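Local coordinates for protein HTH-type transcriptional activator ampR (Citrobacter freundii, PDB 3KOS) that regulates transcription of the AmpC beta-lactamase gene as a DNA-binding protein of the LysR family, represented here by its effector binding domain, at residues A[22-25]-A[26-30]; A[68-72]-A[73-77]; A[162-166]-A[167-171]. One frame throughout, in Å; residues are numbered along the deposited sequence.

Interaction 1 of 3, residues A[22-25]-A[26-30]; sequences FAIG and CLFPL
In helix 20-37, the crossover helix of the beta-alpha-beta unit built on strands 12-19 and 41-48, Phe22 meets Cys26 and Leu27 one turn on, and Ala23 meets Phe28. The turn at 23-25 is wider than an alpha-helical one: Phe28 N bonds to Ala23 O at 2.9 Å, five residues back, and Leu27 N reaches Phe22 O at 3.0 Å with a nearly straight N-H (168°). Phe22 O is gripped twice, since Cys26 N also donates to it, at 2.9 Å but more bent (131°) and from above the carbonyl plane. Gly25 lies in this wide turn and brings no side chain to it.

A chi1 of -172° turns the Phe22 ring away from its own N and alongside the next turn. Cys26 CB lies over the middle of one ring face in a CH-pi contact, while SG comes in obliquely to CZ at 3.5 Å, a sulfur-aromatic contact; a small thiol suits this close approach. Within the LysR effector domain this helix touches both the sheet and helix 194-209: Ala23 and Leu27 meet Val18 of strand 12-19, and Leu27 also meets Trp202. Leu27 CB lies 3.8 Å from Phe22 CE1.

The second aromatic pairing is made by Phe28, whose ring takes Ala23 CB over one face, displaced toward the rim; the methyl is short enough for the ring to lie close to the helix. Ile24 CD1 approaches Phe28 CD2 obliquely at 3.9 Å, and both residues also pack on the second subunit, Ile24 on its Thr141 and Phe28 on its Met134.

Interaction 2 of 3, residues A[68-72]-A[73-77]; sequences GAWHD and TDAQY
Trp70 and Thr73 meet where a loop turns back into strand 73-86 of the mixed sheet in this LysR effector domain, the connection that follows strand 61-66. The indole can be followed outward from its root. Trp70 CB rests against Thr73 CB at 3.8 Å and lies about as far from the hydroxyl, with the threonine methyl CG2 slightly more distant. With CG beside the backbone N, a chi1 of -61° sets the indole alongside the strand, near Ala75. Its six-membered ring then presents CE3 to Ala75 CB at 4.3 Å, the methyl standing at the ring edge and near its plane, a loose apolar touch. Beyond the two segments, Arg64 makes a cation-pi contact with the indole and Trp183 meets it edge to face; a large flat aromatic suits a position where apolar and cationic groups must both be met. The side chain also comes within about 3 Å of a bound glycerol, probably from the crystallisation liquor.

Ala75 has another neighbour in Gly68, whose carbonyl O lies 3.9 Å from the alanine CB. Gly68 takes a positive phi (83°), a conformation that glycine adopts easily, and the alanine methyl faces both this carbonyl and the indole edge.

Waters also link the two arms of the turn, where no clear direct hydrogen bond spans them. One lies 2.9 Å from Trp70 O and 3.2 Å from Thr73 O and can donate to either. Thr73 suits this junction because both branches of its CB lie near Trp70 CB while the hydroxyl also meets water. That hydroxyl, OG1, is 2.7 Å from a second water, which donates to His71 O at 2.8 Å.

Interaction 3 of 3, residues A[162-166]-A[167-171]; sequences HLLSS and ERIVQ
Leu163 O and Leu164 O receive the backbone N-H groups of 167-169 at the C-terminal end of helix 161-165, which closes in a Schellman motif. Glu167 takes the positive phi (62°) that turns the chain out of the helix. Leu163 O accepts twice: from Arg168 N at 3.0 Å, almost in line with the carbonyl bond, and from Ile169 N at 3.2 Å, well above the carbonyl plane. Leu164 O is reached by Glu167 N, again from above its plane, and by a water that also donates to Ile169 O at 2.6 Å. Leu163 O and Leu164 O are thus both satisfied, each by two donors.

Ser166 OG sits between its backbone N and carbonyl carbon (chi1 64°), and from there donates back to His162 O at 2.8 Å, sharing that oxygen with Ser166 N. The same hydroxyl lies over a face of the Arg168 guanidinium. A small polar residue suits this last turn.

Apolar contacts pack the outgoing chain against the helix. Ile169 CG2 fits against Leu163 CB and Leu164 CD2, at 3.7 and 3.6 Å, and Leu143 of helix 139-147 touches both Leu163 and Ile169; branched, hydrophobic side chains suit these two buried positions. Arg168 packs against Arg168 of the second subunit.

Waters bridge side-chain ends to backbone carbonyls. One donates to both Ser165 O and Glu167 OE2, and another joins Ser166 O to Arg168 NE, accepting from NE at 2.9 Å.

The three contacts, all local, are in series along the chain. Interaction 1 is buried, and it combines a wide helical turn with CH-pi contacts on aromatic faces. Interaction 2 is at the surface, about 32 Å between centres from interaction 3, on the opposite side of the chain's centre; it relies on waters and loose apolar touches. Interaction 3 is intermediate, a capped helix end where a leucine-isoleucine cluster lies inside and charged, water-linked groups lie outside. Interactions 1 and 3 touch, Ile24 CG2 packing 4.0 Å from His162 CE1, and both reach the second subunit, whereas interaction 2 does not. Strand 73-86 serves all three, as partner to Phe22, Ile169 and Gln171 and as part of interaction 2.

Interaction 1 of 3, residues A[22-25]-A[26-30]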
loop_
_atom_site.group_PDB
_atom_site.type_symbol
_atom_site.label_atom_id
_atom_site.label_comp_id
_atom_site.label_asym_id
_atom_site.label_seq_id
_atom_site.Cartn_x
_atom_site.Cartn_y
_atom_site.Cartn_z
ATOM N N PHE A 22 3.486 3.105 8.294
ATOM C CA PHE A 22 4.535 3.575 9.211
ATOM C C PHE A 22 5.881 3.753 8.517
ATOM O O PHE A 22 6.622 4.678 8.837
ATOM C CB PHE A 22 4.685 2.619 10.384
ATOM C CG PHE A 22 5.601 3.118 11.479
ATOM C CD1 PHE A 22 6.943 2.794 11.470
ATOM C CD2 PHE A 22 5.106 3.888 12.525
ATOM C CE1 PHE A 22 7.787 3.231 12.482
ATOM C CE2 PHE A 22 5.947 4.334 13.541
ATOM C CZ PHE A 22 7.290 4.004 13.515
ATOM N N ALA A 23 6.213 2.854 7.588
ATOM C CA ALA A 23 7.467 2.973 6.856
ATOM C C ALA A 23 7.517 4.300 6.100
ATOM O O ALA A 23 8.501 5.041 6.172
ATOM C CB ALA A 23 7.622 1.789 5.881
ATOM N N ILE A 24 6.445 4.605 5.377
ATOM C CA ILE A 24 6.412 5.817 4.565
ATOM C C ILE A 24 6.275 7.076 5.425
ATOM O O ILE A 24 6.922 8.096 5.176
ATOM C CB ILE A 24 5.237 5.776 3.552
ATOM C CG1 ILE A 24 5.401 4.608 2.580
ATOM C CG2 ILE A 24 5.146 7.082 2.787
ATOM C CD1 ILE A 24 6.751 4.592 1.827
ATOM N N GLY A 25 5.432 7.000 6.447
ATOM C CA GLY A 25 5.061 8.189 7.188
ATOM C C GLY A 25 5.973 8.523 8.348
ATOM O O GLY A 25 5.914 9.631 8.875
ATOM N N CYS A 26 6.819 7.578 8.740
ATOM C CA CYS A 26 7.658 7.777 9.924
ATOM C C CYS A 26 9.082 7.221 9.798
ATOM O O CYS A 26 10.059 7.960 9.935
ATOM C CB CYS A 26 6.964 7.189 11.157
ATOM S SG CYS A 26 7.875 7.411 12.723
ATOM N N LEU A 27 9.209 5.921 9.550
ATOM C CA LEU A 27 10.519 5.271 9.641
ATOM C C LEU A 27 11.511 5.661 8.550
ATOM O O LEU A 27 12.672 5.943 8.837
ATOM C CB LEU A 27 10.359 3.747 9.666
ATOM C CG LEU A 27 11.662 2.976 9.861
ATOM C CD1 LEU A 27 12.300 3.373 11.199
ATOM C CD2 LEU A 27 11.388 1.476 9.791
ATOM N N PHE A 28 11.077 5.638 7.295
ATOM C CA PHE A 28 12.010 5.846 6.193
ATOM C C PHE A 28 12.754 7.179 6.288
ATOM O O PHE A 28 13.964 7.223 6.085
ATOM C CB PHE A 28 11.317 5.683 4.829
ATOM C CG PHE A 28 11.058 4.250 4.442
ATOM C CD1 PHE A 28 11.531 3.208 5.218
ATOM C CD2 PHE A 28 10.341 3.946 3.285
ATOM C CE1 PHE A 28 11.292 1.882 4.855
ATOM C CE2 PHE A 28 10.107 2.637 2.918
ATOM C CZ PHE A 28 10.574 1.605 3.697
ATOM N N PRO A 29 12.041 8.262 6.618
ATOM C CA PRO A 29 12.738 9.546 6.737
ATOM C C PRO A 29 13.788 9.535 7.854
ATOM O O PRO A 29 14.718 10.342 7.822
ATOM C CB PRO A 29 11.615 10.517 7.095
ATOM C CG PRO A 29 10.370 9.890 6.510
ATOM C CD PRO A 29 10.574 8.412 6.716
ATOM N N LEU A 30 13.630 8.636 8.820
ATOM C CA LEU A 30 14.546 8.577 9.964
ATOM C C LEU A 30 15.689 7.585 9.785
ATOM O O LEU A 30 16.599 7.535 10.619
ATOM C CB LEU A 30 13.778 8.233 11.235
ATOM C CG LEU A 30 12.758 9.285 11.667
ATOM C CD1 LEU A 30 11.889 8.764 12.785
ATOM C CD2 LEU A 30 13.478 10.560 12.083
#

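Interaction 2 of 3, residues A[68-72]-A[73-77]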
loop_
_atom_site.group_PDB
_atom_site.type_symbol
_atom_site.label_atom_id
_atom_site.label_comp_id
_atom_site.label_asym_id
_atom_site.label_seq_id
_atom_site.Cartn_x
_atom_site.Cartn_y
_atom_site.Cartn_z
ATOM N N GLY A 68 -1.591 -3.281 21.275
ATOM C CA GLY A 68 -0.491 -3.661 22.141
ATOM C C GLY A 68 -0.721 -4.943 22.929
ATOM O O GLY A 68 0.095 -5.317 23.772
ATOM N N ALA A 69 -1.821 -5.624 22.648
ATOM C CA ALA A 69 -2.225 -6.773 23.447
ATOM C C ALA A 69 -2.159 -8.088 22.688
ATOM O O ALA A 69 -2.969 -8.975 22.932
ATOM C CB ALA A 69 -3.635 -6.557 24.010
ATOM N N TRP A 70 -1.204 -8.215 21.770
ATOM C CA TRP A 70 -0.982 -9.480 21.080
ATOM C C TRP A 70 -0.449 -10.522 22.069
ATOM O O TRP A 70 0.426 -10.222 22.877
ATOM C CB TRP A 70 0.012 -9.295 19.926
ATOM C CG TRP A 70 -0.454 -8.318 18.879
ATOM C CD1 TRP A 70 -1.260 -8.583 17.805
ATOM C CD2 TRP A 70 -0.146 -6.919 18.812
ATOM N NE1 TRP A 70 -1.466 -7.433 17.072
ATOM C CE2 TRP A 70 -0.795 -6.400 17.670
ATOM C CE3 TRP A 70 0.616 -6.055 19.605
ATOM C CZ2 TRP A 70 -0.708 -5.060 17.308
ATOM C CZ3 TRP A 70 0.707 -4.720 19.236
ATOM C CH2 TRP A 70 0.051 -4.237 18.103
ATOM N N HIS A 71 -0.971 -11.743 22.002
ATOM C CA HIS A 71 -0.562 -12.799 22.925
ATOM C C HIS A 71 0.812 -13.376 22.571
ATOM O O HIS A 71 1.225 -13.348 21.417
ATOM C CB HIS A 71 -1.602 -13.917 22.943
ATOM C CG HIS A 71 -3.010 -13.434 23.109
ATOM N ND1 HIS A 71 -3.429 -12.722 24.213
ATOM C CD2 HIS A 71 -4.102 -13.579 22.318
ATOM C CE1 HIS A 71 -4.714 -12.438 24.090
ATOM N NE2 HIS A 71 -5.146 -12.949 22.950
ATOM N N ASP A 72 1.521 -13.903 23.567
ATOM C CA ASP A 72 2.862 -14.463 23.345
ATOM C C ASP A 72 3.753 -13.479 22.577
ATOM O O ASP A 72 4.556 -13.866 21.722
ATOM C CB ASP A 72 2.782 -15.782 22.569
ATOM C CG ASP A 72 1.809 -16.772 23.185
ATOM O OD1 ASP A 72 1.511 -16.656 24.397
ATOM O OD2 ASP A 72 1.345 -17.674 22.448
ATOM N N THR A 73 3.596 -12.197 22.881
ATOM C CA THR A 73 4.316 -11.166 22.161
ATOM C C THR A 73 4.823 -10.105 23.114
ATOM O O THR A 73 4.085 -9.629 23.973
ATOM C CB THR A 73 3.411 -10.496 21.120
ATOM O OG1 THR A 73 3.228 -11.378 20.006
ATOM C CG2 THR A 73 4.023 -9.226 20.636
ATOM N N ASP A 74 6.085 -9.737 22.949
ATOM C CA ASP A 74 6.669 -8.649 23.706
ATOM C C ASP A 74 6.493 -7.385 22.880
ATOM O O ASP A 74 7.133 -7.235 21.845
ATOM C CB ASP A 74 8.148 -8.933 23.936
ATOM C CG ASP A 74 8.800 -7.930 24.861
ATOM O OD1 ASP A 74 8.067 -7.198 25.562
ATOM O OD2 ASP A 74 10.052 -7.883 24.888
ATOM N N ALA A 75 5.626 -6.484 23.338
ATOM C CA ALA A 75 5.264 -5.297 22.570
ATOM C C ALA A 75 5.745 -4.017 23.235
ATOM O O ALA A 75 5.606 -3.848 24.447
ATOM C CB ALA A 75 3.749 -5.246 22.366
ATOM N N GLN A 76 6.311 -3.116 22.436
ATOM C CA GLN A 76 6.736 -1.816 22.926
ATOM C C GLN A 76 6.080 -0.687 22.129
ATOM O O GLN A 76 6.076 -0.705 20.903
ATOM C CB GLN A 76 8.265 -1.695 22.884
ATOM C CG GLN A 76 8.764 -0.307 23.235
ATOM C CD GLN A 76 10.172 -0.316 23.805
ATOM O OE1 GLN A 76 11.055 -1.023 23.308
ATOM N NE2 GLN A 76 10.390 0.476 24.855
ATOM N N TYR A 77 5.511 0.282 22.835
ATOM C CA TYR A 77 4.782 1.383 22.212
ATOM C C TYR A 77 5.749 2.273 21.449
ATOM O O TYR A 77 6.827 2.606 21.951
ATOM C CB TYR A 77 4.044 2.181 23.294
ATOM C CG TYR A 77 3.217 3.365 22.821
ATOM C CD1 TYR A 77 3.782 4.625 22.704
ATOM C CD2 TYR A 77 1.863 3.224 22.543
ATOM C CE1 TYR A 77 3.028 5.711 22.297
ATOM C CE2 TYR A 77 1.093 4.310 22.146
ATOM C CZ TYR A 77 1.688 5.551 22.027
ATOM O OH TYR A 77 0.936 6.637 21.632
HETATM O O HOH W 1 1.234 -8.850 25.299
HETATM O O HOH W 2 1.428 -12.910 18.631
#

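Interaction 3 of 3, residues A[162-166]-A[167-171]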
loop_
_atom_site.group_PDB
_atom_site.type_symbol
_atom_site.label_atom_id
_atom_site.label_comp_id
_atom_site.label_asym_id
_atom_site.label_seq_id
_atom_site.Cartn_x
_atom_site.Cartn_y
_atom_site.Cartn_z
ATOM N N HIS A 162 3.434 14.407 4.989
ATOM C CA HIS A 162 3.970 14.741 3.666
ATOM C C HIS A 162 2.864 15.195 2.696
ATOM O O HIS A 162 3.063 16.126 1.913
ATOM C CB HIS A 162 4.799 13.587 3.074
ATOM C CG HIS A 162 4.049 12.293 2.945
ATOM N ND1 HIS A 162 3.775 11.480 4.027
ATOM C CD2 HIS A 162 3.535 11.664 1.861
ATOM C CE1 HIS A 162 3.110 10.413 3.614
ATOM N NE2 HIS A 162 2.949 10.502 2.304
ATOM N N LEU A 163 1.696 14.562 2.775
ATOM C CA LEU A 163 0.554 14.946 1.942
ATOM C C LEU A 163 -0.101 16.240 2.419
ATOM O O LEU A 163 -0.569 17.031 1.610
ATOM C CB LEU A 163 -0.499 13.834 1.893
ATOM C CG LEU A 163 -0.034 12.469 1.375
ATOM C CD1 LEU A 163 -1.193 11.458 1.386
ATOM C CD2 LEU A 163 0.563 12.601 -0.024
ATOM N N LEU A 164 -0.140 16.453 3.730
ATOM C CA LEU A 164 -0.734 17.678 4.260
ATOM C C LEU A 164 0.150 18.877 3.902
ATOM O O LEU A 164 -0.346 19.902 3.452
ATOM C CB LEU A 164 -0.930 17.582 5.778
ATOM C CG LEU A 164 -2.017 16.581 6.191
ATOM C CD1 LEU A 164 -1.875 16.168 7.647
ATOM C CD2 LEU A 164 -3.413 17.158 5.901
ATOM N N SER A 165 1.457 18.733 4.093
ATOM C CA SER A 165 2.376 19.838 3.857
ATOM C C SER A 165 2.472 20.219 2.380
ATOM O O SER A 165 2.648 21.394 2.042
ATOM C CB SER A 165 3.753 19.506 4.416
ATOM O OG SER A 165 3.687 19.426 5.828
ATOM N N SER A 166 2.370 19.226 1.504
ATOM C CA SER A 166 2.427 19.486 0.066
ATOM C C SER A 166 1.048 19.818 -0.485
ATOM O O SER A 166 0.877 20.008 -1.694
ATOM C CB SER A 166 3.031 18.287 -0.673
ATOM O OG SER A 166 2.203 17.143 -0.528
ATOM N N GLU A 167 0.066 19.872 0.412
ATOM C CA GLU A 167 -1.295 20.283 0.078
ATOM C C GLU A 167 -1.985 19.385 -0.945
ATOM O O GLU A 167 -2.825 19.832 -1.708
ATOM C CB GLU A 167 -1.328 21.762 -0.341
ATOM C CG GLU A 167 -0.800 22.665 0.774
ATOM C CD GLU A 167 -1.008 24.149 0.523
ATOM O OE1 GLU A 167 -1.762 24.510 -0.409
ATOM O OE2 GLU A 167 -0.413 24.950 1.280
ATOM N N ARG A 168 -1.645 18.103 -0.925
ATOM C CA ARG A 168 -2.348 17.108 -1.730
ATOM C C ARG A 168 -3.550 16.536 -0.974
ATOM O O ARG A 168 -4.458 15.950 -1.566
ATOM C CB ARG A 168 -1.390 15.988 -2.120
ATOM C CG ARG A 168 -0.278 16.454 -3.045
ATOM C CD ARG A 168 0.777 15.374 -3.204
ATOM N NE ARG A 168 1.985 15.889 -3.837
ATOM C CZ ARG A 168 3.124 15.207 -3.936
ATOM N NH1 ARG A 168 3.204 13.983 -3.430
ATOM N NH2 ARG A 168 4.183 15.753 -4.530
ATOM N N ILE A 169 -3.540 16.713 0.337
ATOM C CA ILE A 169 -4.658 16.294 1.165
ATOM C C ILE A 169 -4.903 17.315 2.270
ATOM O O ILE A 169 -3.977 18.020 2.697
ATOM C CB ILE A 169 -4.411 14.880 1.772
ATOM C CG1 ILE A 169 -5.721 14.097 1.869
ATOM C CG2 ILE A 169 -3.755 14.970 3.124
ATOM C CD1 ILE A 169 -6.141 13.444 0.572
ATOM N N VAL A 170 -6.144 17.362 2.739
ATOM C CA VAL A 170 -6.591 18.315 3.750
ATOM C C VAL A 170 -7.271 17.596 4.918
ATOM O O VAL A 170 -7.933 16.581 4.724
ATOM C CB VAL A 170 -7.614 19.302 3.127
ATOM C CG1 VAL A 170 -8.295 20.131 4.193
ATOM C CG2 VAL A 170 -6.929 20.196 2.105
ATOM N N GLN A 171 -7.106 18.130 6.124
ATOM C CA GLN A 171 -7.795 17.608 7.300
ATOM C C GLN A 171 -8.875 18.615 7.670
ATOM O O GLN A 171 -8.592 19.604 8.338
ATOM C CB GLN A 171 -6.813 17.435 8.466
ATOM C CG GLN A 171 -7.413 16.781 9.724
ATOM C CD GLN A 171 -6.487 16.834 10.938
ATOM O OE1 GLN A 171 -5.269 16.990 10.811
ATOM N NE2 GLN A 171 -7.069 16.718 12.124
HETATM O O HOH W 3 -3.237 20.380 3.621
HETATM O O HOH W 4 1.812 24.235 2.741
HETATM O O HOH W 5 1.949 18.810 -4.092
#